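Local coordinates for protein cellulase (Bacteroides salanitronis, PDB 6WQY) that probably hydrolyses internal beta-1,4-glucosidic links of cellulose and related plant polysaccharides, through the glycoside hydrolase family 5 domain held in this chain, at residues Tyr258-Asp263 and Gln355-Phe360; Ser20-Leu25 and Asp243-Val248; Ala62-Leu67 and Ala111-Ile116. One frame throughout, in Å; residues are numbered along the deposited sequence.

Contact 1: Tyr258-Asp263 and Gln355-Phe360; sequences YTENAD and QSWALF
In this (beta/alpha)8 barrel, the loop that follows the eighth barrel strand, 342-346, meets the turn leaving the short helix 256-259, which comes after the sixth strand, and Trp357 and Gln355 make the contact from the loop side. Beyond strand C-termini, as here, lie the loops that surround the substrate cleft in family 5 enzymes. The indole of Trp357 turns its CZ2 edge to Glu260. That side chain crosses the ring at about a right angle, with Glu260 CG 3.8 Å from Trp357 CZ2 and the carboxylate plane 70° from the ring plane. Glu260 swings CG away from its own backbone N (chi1 -171°) and runs extended beyond it, which brings CD into the plane of the indole, at its edge. On another part of the ring, Trp357 CH2 lies 3.8 Å from Thr259 O. Thr259 OG1 is hydrogen-bonded to Tyr253 O, in the loop just before the helix, while Trp345 packs edge-to-face with the indole. A leucine in place of Trp357 would probably open a gap beside Glu260 and leave a water that links the indole to Glu260 without its N-H donor. Gln355 lies over the turn, its CG 3.4 Å from Glu260 O. There the backbone has positive phi at Asn261, whose ND2 is bonded to Asn264 OD1 and to Thr354 O. Ser356 forms an ST turn, its OG accepting from Ala358 N. That one water ties the two segments together: it accepts from Trp357 NE1 at 3.1 Å and donates to Glu260 OE2 at 2.9 Å.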
loop_
_atom_site.group_PDB
_atom_site.type_symbol
_atom_site.label_atom_id
_atom_site.label_comp_id
_atom_site.label_asym_id
_atom_site.label_seq_id
_atom_site.Cartn_x
_atom_site.Cartn_y
_atom_site.Cartn_z
ATOM N N TYR A 258 12.710 -13.374 7.033
ATOM C CA TYR A 258 13.333 -13.694 5.748
ATOM C C TYR A 258 13.262 -12.508 4.779
ATOM O O TYR A 258 14.270 -12.114 4.173
ATOM C CB TYR A 258 12.678 -14.941 5.120
ATOM C CG TYR A 258 13.161 -15.156 3.699
ATOM C CD1 TYR A 258 14.480 -15.496 3.446
ATOM C CD2 TYR A 258 12.318 -14.971 2.612
ATOM C CE1 TYR A 258 14.945 -15.638 2.159
ATOM C CE2 TYR A 258 12.774 -15.128 1.313
ATOM C CZ TYR A 258 14.095 -15.452 1.093
ATOM O OH TYR A 258 14.552 -15.585 -0.198
ATOM N N THR A 259 12.083 -11.910 4.623
ATOM C CA THR A 259 11.922 -10.935 3.551
ATOM C C THR A 259 12.689 -9.648 3.815
ATOM O O THR A 259 13.136 -9.014 2.855
ATOM C CB THR A 259 10.444 -10.658 3.277
ATOM O OG1 THR A 259 9.834 -10.201 4.487
ATOM C CG2 THR A 259 9.734 -11.896 2.758
ATOM N N GLU A 260 12.852 -9.235 5.072
ATOM C CA GLU A 260 13.656 -8.061 5.375
ATOM C C GLU A 260 15.054 -8.416 5.878
ATOM O O GLU A 260 15.915 -7.535 5.948
ATOM C CB GLU A 260 12.946 -7.146 6.380
ATOM C CG GLU A 260 13.649 -5.809 6.550
ATOM C CD GLU A 260 12.754 -4.719 7.089
ATOM O OE1 GLU A 260 11.966 -5.009 7.995
ATOM O OE2 GLU A 260 12.840 -3.574 6.598
ATOM N N ASN A 261 15.302 -9.670 6.233
ATOM C CA ASN A 261 16.657 -10.154 6.521
ATOM C C ASN A 261 17.300 -9.421 7.699
ATOM O O ASN A 261 18.489 -9.099 7.668
ATOM C CB ASN A 261 17.549 -10.063 5.278
ATOM C CG ASN A 261 18.843 -10.847 5.420
ATOM O OD1 ASN A 261 18.869 -11.913 6.030
ATOM N ND2 ASN A 261 19.926 -10.315 4.854
ATOM N N ALA A 262 16.527 -9.180 8.761
ATOM C CA ALA A 262 16.997 -8.329 9.853
ATOM C C ALA A 262 18.326 -8.814 10.427
ATOM O O ALA A 262 19.312 -8.069 10.453
ATOM C CB ALA A 262 15.933 -8.239 10.952
ATOM N N ASP A 263 18.367 -10.050 10.915
ATOM C CA ASP A 263 19.554 -10.565 11.592
ATOM C C ASP A 263 20.521 -11.274 10.648
ATOM O O ASP A 263 21.458 -11.926 11.120
ATOM C CB ASP A 263 19.160 -11.491 12.745
ATOM C CG ASP A 263 20.188 -11.494 13.870
ATOM O OD1 ASP A 263 20.909 -10.482 14.030
ATOM O OD2 ASP A 263 20.283 -12.511 14.588
ATOM N N GLN A 355 20.048 -5.368 3.213
ATOM C CA GLN A 355 18.620 -5.142 3.404
ATOM C C GLN A 355 18.087 -4.177 2.358
ATOM O O GLN A 355 17.289 -3.282 2.669
ATOM C CB GLN A 355 18.321 -4.629 4.813
ATOM C CG GLN A 355 18.688 -5.596 5.926
ATOM C CD GLN A 355 18.169 -5.137 7.277
ATOM O OE1 GLN A 355 17.133 -5.607 7.750
ATOM N NE2 GLN A 355 18.884 -4.209 7.900
ATOM N N SER A 356 18.525 -4.324 1.109
ATOM C CA SER A 356 18.138 -3.404 0.052
ATOM C C SER A 356 16.909 -3.917 -0.690
ATOM O O SER A 356 16.925 -5.019 -1.262
ATOM C CB SER A 356 19.264 -3.171 -0.948
ATOM O OG SER A 356 18.792 -2.329 -1.992
ATOM N N TRP A 357 15.861 -3.096 -0.701
ATOM C CA TRP A 357 14.652 -3.350 -1.459
ATOM C C TRP A 357 14.700 -2.734 -2.850
ATOM O O TRP A 357 13.782 -2.939 -3.641
ATOM C CB TRP A 357 13.444 -2.718 -0.746
ATOM C CG TRP A 357 13.226 -3.113 0.673
ATOM C CD1 TRP A 357 13.775 -2.538 1.779
ATOM C CD2 TRP A 357 12.360 -4.153 1.155
ATOM N NE1 TRP A 357 13.320 -3.159 2.912
ATOM C CE2 TRP A 357 12.445 -4.149 2.562
ATOM C CE3 TRP A 357 11.522 -5.080 0.540
ATOM C CZ2 TRP A 357 11.739 -5.035 3.359
ATOM C CZ3 TRP A 357 10.806 -5.953 1.343
ATOM C CH2 TRP A 357 10.929 -5.930 2.734
ATOM N N ALA A 358 15.737 -1.960 -3.168
ATOM C CA ALA A 358 15.692 -1.110 -4.349
ATOM C C ALA A 358 15.768 -1.913 -5.642
ATOM O O ALA A 358 16.654 -2.765 -5.810
ATOM C CB ALA A 358 16.870 -0.132 -4.312
ATOM N N LEU A 359 14.888 -1.589 -6.571
ATOM C CA LEU A 359 14.960 -2.043 -7.957
ATOM C C LEU A 359 15.362 -0.926 -8.903
ATOM O O LEU A 359 16.012 -1.199 -9.921
ATOM C CB LEU A 359 13.616 -2.618 -8.409
ATOM C CG LEU A 359 13.064 -3.761 -7.561
ATOM C CD1 LEU A 359 11.694 -4.199 -8.097
ATOM C CD2 LEU A 359 14.007 -4.940 -7.490
ATOM N N PHE A 360 14.994 0.319 -8.585
ATOM C CA PHE A 360 15.325 1.471 -9.402
ATOM C C PHE A 360 15.928 2.565 -8.530
ATOM O O PHE A 360 15.537 2.734 -7.363
ATOM C CB PHE A 360 14.070 2.109 -10.034
ATOM C CG PHE A 360 13.294 1.192 -10.926
ATOM C CD1 PHE A 360 12.331 0.353 -10.398
ATOM C CD2 PHE A 360 13.514 1.174 -12.285
ATOM C CE1 PHE A 360 11.613 -0.501 -11.210
ATOM C CE2 PHE A 360 12.793 0.326 -13.107
ATOM C CZ PHE A 360 11.837 -0.509 -12.563
HETATM O O HOH W 1 15.163 -2.438 5.311
#

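Contact 2: Ser20-Leu25 and Asp243-Val248; sequences SGETPL and DNRLMV
Arg245 grips the carboxylate of Glu22 end-on, NH1 and NH2 both reaching the single oxygen OE2 in a salt bridge. The bond from Arg245 NH2 is the shorter, 2.8 Å to Glu22 OE2, and uses the syn lone pair of that oxygen. Arg245 NH1 approaches Glu22 OE2 from above the carboxylate plane, at 3.2 Å and along a more bent path. Since OE2 lies in the guanidinium plane while the two flat groups are turned 52° apart, the pair is twisted rather than coplanar. The other oxygen is held by Asn244: Asn244 ND2 to Glu22 OE1 is 3.0 Å and nearly straight (169°), on the anti side of OE1 and in the amide plane. These residues lie at the N-terminal end of the (beta/alpha)8 barrel, where the chain enters the sixth strand, 246-251, and the segment leading into helix 24-31 meets the chain at the start of that strand. Glu22 can serve both partners because its chain is bent at chi2 (-57°), which turns the carboxylate toward Asn244 and Arg245. A water adds a further bridge, donating to Glu22 OE1 and to Asp243 O while lying above one face of the guanidinium, toward its rim. Arg245 NH1 also donates to Asn244 O at 2.9 Å, from well above that carbonyl's plane, and NE makes a weak bond to Thr216 O. Thr23 is the N-cap of helix 24-31, its OG1 bonded weakly to Glu26 N. Farther out, CB of Asn244 sits 3.4 Å from Glu22 O, Gly21 O is bonded to the hydroxyl of Tyr218, and Met247 packs on Ile27 and Leu31 of helix 24-31.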
loop_
_atom_site.group_PDB
_atom_site.type_symbol
_atom_site.label_atom_id
_atom_site.label_comp_id
_atom_site.label_asym_id
_atom_site.label_seq_id
_atom_site.Cartn_x
_atom_site.Cartn_y
_atom_site.Cartn_z
ATOM N N SER A 20 -10.596 0.020 -13.183
ATOM C CA SER A 20 -11.919 -0.239 -13.744
ATOM C C SER A 20 -12.403 -1.615 -13.316
ATOM O O SER A 20 -11.627 -2.446 -12.846
ATOM C CB SER A 20 -11.900 -0.160 -15.276
ATOM O OG SER A 20 -11.074 -1.177 -15.813
ATOM N N GLY A 21 -13.703 -1.848 -13.502
ATOM C CA GLY A 21 -14.325 -3.114 -13.174
ATOM C C GLY A 21 -15.276 -2.996 -11.998
ATOM O O GLY A 21 -15.146 -2.124 -11.129
ATOM N N GLU A 22 -16.238 -3.929 -11.960
ATOM C CA GLU A 22 -17.161 -4.051 -10.846
ATOM C C GLU A 22 -16.860 -5.252 -9.970
ATOM O O GLU A 22 -17.225 -5.247 -8.792
ATOM C CB GLU A 22 -18.613 -4.184 -11.334
ATOM C CG GLU A 22 -19.091 -3.038 -12.188
ATOM C CD GLU A 22 -18.975 -1.707 -11.480
ATOM O OE1 GLU A 22 -19.574 -1.529 -10.376
ATOM O OE2 GLU A 22 -18.279 -0.837 -12.025
ATOM N N THR A 23 -16.204 -6.294 -10.514
ATOM C CA THR A 23 -15.922 -7.509 -9.772
ATOM C C THR A 23 -14.484 -7.490 -9.272
ATOM O O THR A 23 -13.616 -6.844 -9.872
ATOM C CB THR A 23 -16.117 -8.749 -10.657
ATOM O OG1 THR A 23 -15.142 -8.732 -11.702
ATOM C CG2 THR A 23 -17.525 -8.790 -11.245
ATOM N N PRO A 24 -14.203 -8.197 -8.177
ATOM C CA PRO A 24 -12.830 -8.199 -7.655
ATOM C C PRO A 24 -11.781 -8.587 -8.668
ATOM O O PRO A 24 -10.715 -7.972 -8.707
ATOM C CB PRO A 24 -12.905 -9.192 -6.488
ATOM C CG PRO A 24 -14.303 -9.034 -5.992
ATOM C CD PRO A 24 -15.139 -8.851 -7.242
ATOM N N LEU A 25 -12.030 -9.610 -9.476
ATOM C CA LEU A 25 -11.006 -10.065 -10.408
ATOM C C LEU A 25 -10.777 -9.051 -11.521
ATOM O O LEU A 25 -9.637 -8.858 -11.959
ATOM C CB LEU A 25 -11.353 -11.443 -10.955
ATOM C CG LEU A 25 -11.312 -12.548 -9.897
ATOM C CD1 LEU A 25 -11.777 -13.878 -10.471
ATOM C CD2 LEU A 25 -9.914 -12.685 -9.309
ATOM N N ASP A 243 -21.612 1.442 -5.661
ATOM C CA ASP A 243 -21.192 0.073 -5.399
ATOM C C ASP A 243 -19.801 -0.195 -5.967
ATOM O O ASP A 243 -19.377 0.404 -6.957
ATOM C CB ASP A 243 -22.190 -0.936 -5.964
ATOM C CG ASP A 243 -23.554 -0.859 -5.284
ATOM O OD1 ASP A 243 -23.621 -0.406 -4.126
ATOM O OD2 ASP A 243 -24.550 -1.262 -5.918
ATOM N N ASN A 244 -19.100 -1.128 -5.335
ATOM C CA ASN A 244 -17.882 -1.719 -5.899
ATOM C C ASN A 244 -16.750 -0.723 -6.094
ATOM O O ASN A 244 -15.962 -0.868 -7.035
ATOM C CB ASN A 244 -18.189 -2.422 -7.228
ATOM C CG ASN A 244 -19.329 -3.364 -7.113
ATOM O OD1 ASN A 244 -19.389 -4.112 -6.135
ATOM N ND2 ASN A 244 -20.252 -3.328 -8.069
ATOM N N ARG A 245 -16.630 0.257 -5.198
ATOM C CA ARG A 245 -15.558 1.237 -5.299
ATOM C C ARG A 245 -14.730 1.317 -4.027
ATOM O O ARG A 245 -13.955 2.271 -3.872
ATOM C CB ARG A 245 -16.083 2.621 -5.682
ATOM C CG ARG A 245 -16.664 2.706 -7.092
ATOM C CD ARG A 245 -15.599 2.540 -8.156
ATOM N NE ARG A 245 -16.153 2.591 -9.502
ATOM C CZ ARG A 245 -16.675 1.545 -10.135
ATOM N NH1 ARG A 245 -16.723 0.348 -9.545
ATOM N NH2 ARG A 245 -17.157 1.682 -11.362
ATOM N N LEU A 246 -14.855 0.345 -3.125
ATOM C CA LEU A 246 -14.028 0.257 -1.931
ATOM C C LEU A 246 -13.236 -1.039 -1.976
ATOM O O LEU A 246 -13.808 -2.119 -2.160
ATOM C CB LEU A 246 -14.857 0.291 -0.651
ATOM C CG LEU A 246 -15.708 1.533 -0.452
ATOM C CD1 LEU A 246 -16.444 1.429 0.879
ATOM C CD2 LEU A 246 -14.914 2.821 -0.534
ATOM N N MET A 247 -11.920 -0.927 -1.787
ATOM C CA MET A 247 -11.008 -2.064 -1.858
ATOM C C MET A 247 -10.315 -2.239 -0.514
ATOM O O MET A 247 -9.831 -1.257 0.061
ATOM C CB MET A 247 -9.945 -1.855 -2.954
ATOM C CG MET A 247 -10.500 -1.381 -4.292
ATOM S SD MET A 247 -9.285 -1.252 -5.596
ATOM C CE MET A 247 -8.263 0.075 -4.973
ATOM N N VAL A 248 -10.273 -3.468 -0.014
ATOM C CA VAL A 248 -9.615 -3.760 1.259
ATOM C C VAL A 248 -8.112 -3.829 1.040
ATOM O O VAL A 248 -7.626 -4.608 0.215
ATOM C CB VAL A 248 -10.126 -5.080 1.840
ATOM C CG1 VAL A 248 -9.521 -5.346 3.208
ATOM C CG2 VAL A 248 -11.655 -5.084 1.918
HETATM O O HOH W 2 -20.209 1.115 -9.461
#

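Contact 3: Ala62-Leu67 and Ala111-Ile116; sequences ALFDAL and AGLNAI
Asp65 and Ala111 bring the backbones nearest, their CA atoms 5.3 Å apart, where helix 61-70 passes the turn that links helix 95-110 to strand 114-118. This turn is a Schellman motif, with Gly112 at positive phi as the first residue to leave the helix, and it leads the chain into the third strand of the (beta/alpha)8 barrel. Ala111 points its methyl at the helix: Ala111 CB rests 3.5 Å from Phe64 O and 4.1 Å from Phe64 CB. The carboxylate of Asp65 edges up to the same methyl, Asp65 OD1 being 3.8 Å from Ala111 CB, but that oxygen takes its hydrogen bond from Gln61 NE2 one turn back on the helix. Leu113 reaches farther in. With CG beside the backbone N (chi1 -61°), Leu113 carries CD1 to the edge of the Phe64 ring, near the ring plane and 3.9 Å from Phe64 CD2. Leu113 CD1 is also 3.6 Å from Phe64 O and 4.2 Å from Leu67 CB, so it meets two helix residues one turn apart. Leu67 in turn places CD1 over a face of the Phe64 ring, toward its rim. Val75 of the second strand touches Phe64, Leu67 and Leu113 alike. No hydrogen bond crosses between the segments, which implies that helix and turn are joined by two methyls set against the Phe64 carbonyl, its ring edge and the Leu67 side chain, packing without a directional bond.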
loop_
_atom_site.group_PDB
_atom_site.type_symbol
_atom_site.label_atom_id
_atom_site.label_comp_id
_atom_site.label_asym_id
_atom_site.label_seq_id
_atom_site.Cartn_x
_atom_site.Cartn_y
_atom_site.Cartn_z
ATOM N N ALA A 62 11.318 10.786 -15.034
ATOM C CA ALA A 62 12.157 9.732 -15.586
ATOM C C ALA A 62 11.951 8.413 -14.851
ATOM O O ALA A 62 11.963 7.342 -15.467
ATOM C CB ALA A 62 13.628 10.138 -15.553
ATOM N N LEU A 63 11.775 8.459 -13.532
ATOM C CA LEU A 63 11.491 7.234 -12.784
ATOM C C LEU A 63 10.195 6.598 -13.264
ATOM O O LEU A 63 10.136 5.393 -13.518
ATOM C CB LEU A 63 11.406 7.520 -11.283
ATOM C CG LEU A 63 10.848 6.354 -10.459
ATOM C CD1 LEU A 63 11.776 5.140 -10.470
ATOM C CD2 LEU A 63 10.520 6.808 -9.056
ATOM N N PHE A 64 9.128 7.387 -13.359
ATOM C CA PHE A 64 7.827 6.831 -13.718
ATOM C C PHE A 64 7.815 6.312 -15.142
ATOM O O PHE A 64 7.199 5.278 -15.417
ATOM C CB PHE A 64 6.732 7.850 -13.407
ATOM C CG PHE A 64 6.447 7.948 -11.935
ATOM C CD1 PHE A 64 7.260 8.684 -11.095
ATOM C CD2 PHE A 64 5.380 7.260 -11.386
ATOM C CE1 PHE A 64 7.007 8.730 -9.733
ATOM C CE2 PHE A 64 5.108 7.314 -10.044
ATOM C CZ PHE A 64 5.925 8.045 -9.211
ATOM N N ASP A 65 8.525 6.981 -16.050
ATOM C CA ASP A 65 8.663 6.456 -17.398
ATOM C C ASP A 65 9.350 5.099 -17.373
ATOM O O ASP A 65 8.964 4.176 -18.102
ATOM C CB ASP A 65 9.483 7.428 -18.241
ATOM C CG ASP A 65 8.760 8.717 -18.568
ATOM O OD1 ASP A 65 7.545 8.838 -18.328
ATOM O OD2 ASP A 65 9.433 9.634 -19.096
ATOM N N ALA A 66 10.378 4.962 -16.526
ATOM C CA ALA A 66 11.093 3.701 -16.409
ATOM C C ALA A 66 10.197 2.614 -15.830
ATOM O O ALA A 66 10.261 1.459 -16.274
ATOM C CB ALA A 66 12.354 3.882 -15.563
ATOM N N LEU A 67 9.362 2.948 -14.841
ATOM C CA LEU A 67 8.452 1.951 -14.274
ATOM C C LEU A 67 7.496 1.427 -15.341
ATOM O O LEU A 67 7.245 0.220 -15.436
ATOM C CB LEU A 67 7.661 2.569 -13.127
ATOM C CG LEU A 67 8.478 2.937 -11.894
ATOM C CD1 LEU A 67 7.656 3.764 -10.934
ATOM C CD2 LEU A 67 9.005 1.703 -11.192
ATOM N N ALA A 111 2.915 8.838 -17.445
ATOM C CA ALA A 111 3.487 7.560 -17.839
ATOM C C ALA A 111 2.454 6.474 -18.065
ATOM O O ALA A 111 2.840 5.345 -18.399
ATOM C CB ALA A 111 4.516 7.111 -16.801
ATOM N N GLY A 112 1.167 6.768 -17.909
ATOM C CA GLY A 112 0.147 5.771 -18.158
ATOM C C GLY A 112 -0.005 4.757 -17.053
ATOM O O GLY A 112 -0.406 3.620 -17.315
ATOM N N LEU A 113 0.310 5.135 -15.823
ATOM C CA LEU A 113 0.210 4.268 -14.662
ATOM C C LEU A 113 -0.983 4.670 -13.808
ATOM O O LEU A 113 -1.367 5.845 -13.756
ATOM C CB LEU A 113 1.488 4.382 -13.831
ATOM C CG LEU A 113 2.773 3.970 -14.545
ATOM C CD1 LEU A 113 3.995 4.522 -13.846
ATOM C CD2 LEU A 113 2.853 2.451 -14.634
ATOM N N ASN A 114 -1.563 3.693 -13.113
ATOM C CA ASN A 114 -2.472 4.013 -12.023
ATOM C C ASN A 114 -1.647 4.479 -10.823
ATOM O O ASN A 114 -0.452 4.188 -10.734
ATOM C CB ASN A 114 -3.298 2.805 -11.611
ATOM C CG ASN A 114 -4.088 2.222 -12.748
ATOM O OD1 ASN A 114 -4.759 2.928 -13.497
ATOM N ND2 ASN A 114 -4.020 0.901 -12.871
ATOM N N ALA A 115 -2.278 5.198 -9.896
ATOM C CA ALA A 115 -1.584 5.751 -8.740
ATOM C C ALA A 115 -2.455 5.658 -7.505
ATOM O O ALA A 115 -3.665 5.889 -7.583
ATOM C CB ALA A 115 -1.214 7.218 -8.985
ATOM N N ILE A 116 -1.833 5.368 -6.362
ATOM C CA ILE A 116 -2.502 5.400 -5.065
ATOM C C ILE A 116 -1.772 6.431 -4.214
ATOM O O ILE A 116 -0.545 6.391 -4.143
ATOM C CB ILE A 116 -2.438 4.035 -4.352
ATOM C CG1 ILE A 116 -3.028 2.915 -5.214
ATOM C CG2 ILE A 116 -3.147 4.119 -2.996
ATOM C CD1 ILE A 116 -2.905 1.537 -4.589
#

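How the contacts relate
All three contacts belong to one eight-stranded barrel. Contact 1 lies at the C-terminal end of the strands, where family 5 enzymes have their substrate cleft, and contact 2 at the opposite end, their centres 32 Å apart; strand 246-251, entered at contact 2, is followed after a short loop by helix 256-259 at contact 1. Contact 3 lies 23 Å from contact 1 and 22 Å from contact 2, centre to centre. It touches contact 1: Phe360 CE1 is 3.4 Å from Leu67 CD2. Contacts 2 and 3 come no nearer than about 6 Å between atoms but reach the same sheet. All three lie away from the magnesium-binding Glu95 known for this protein.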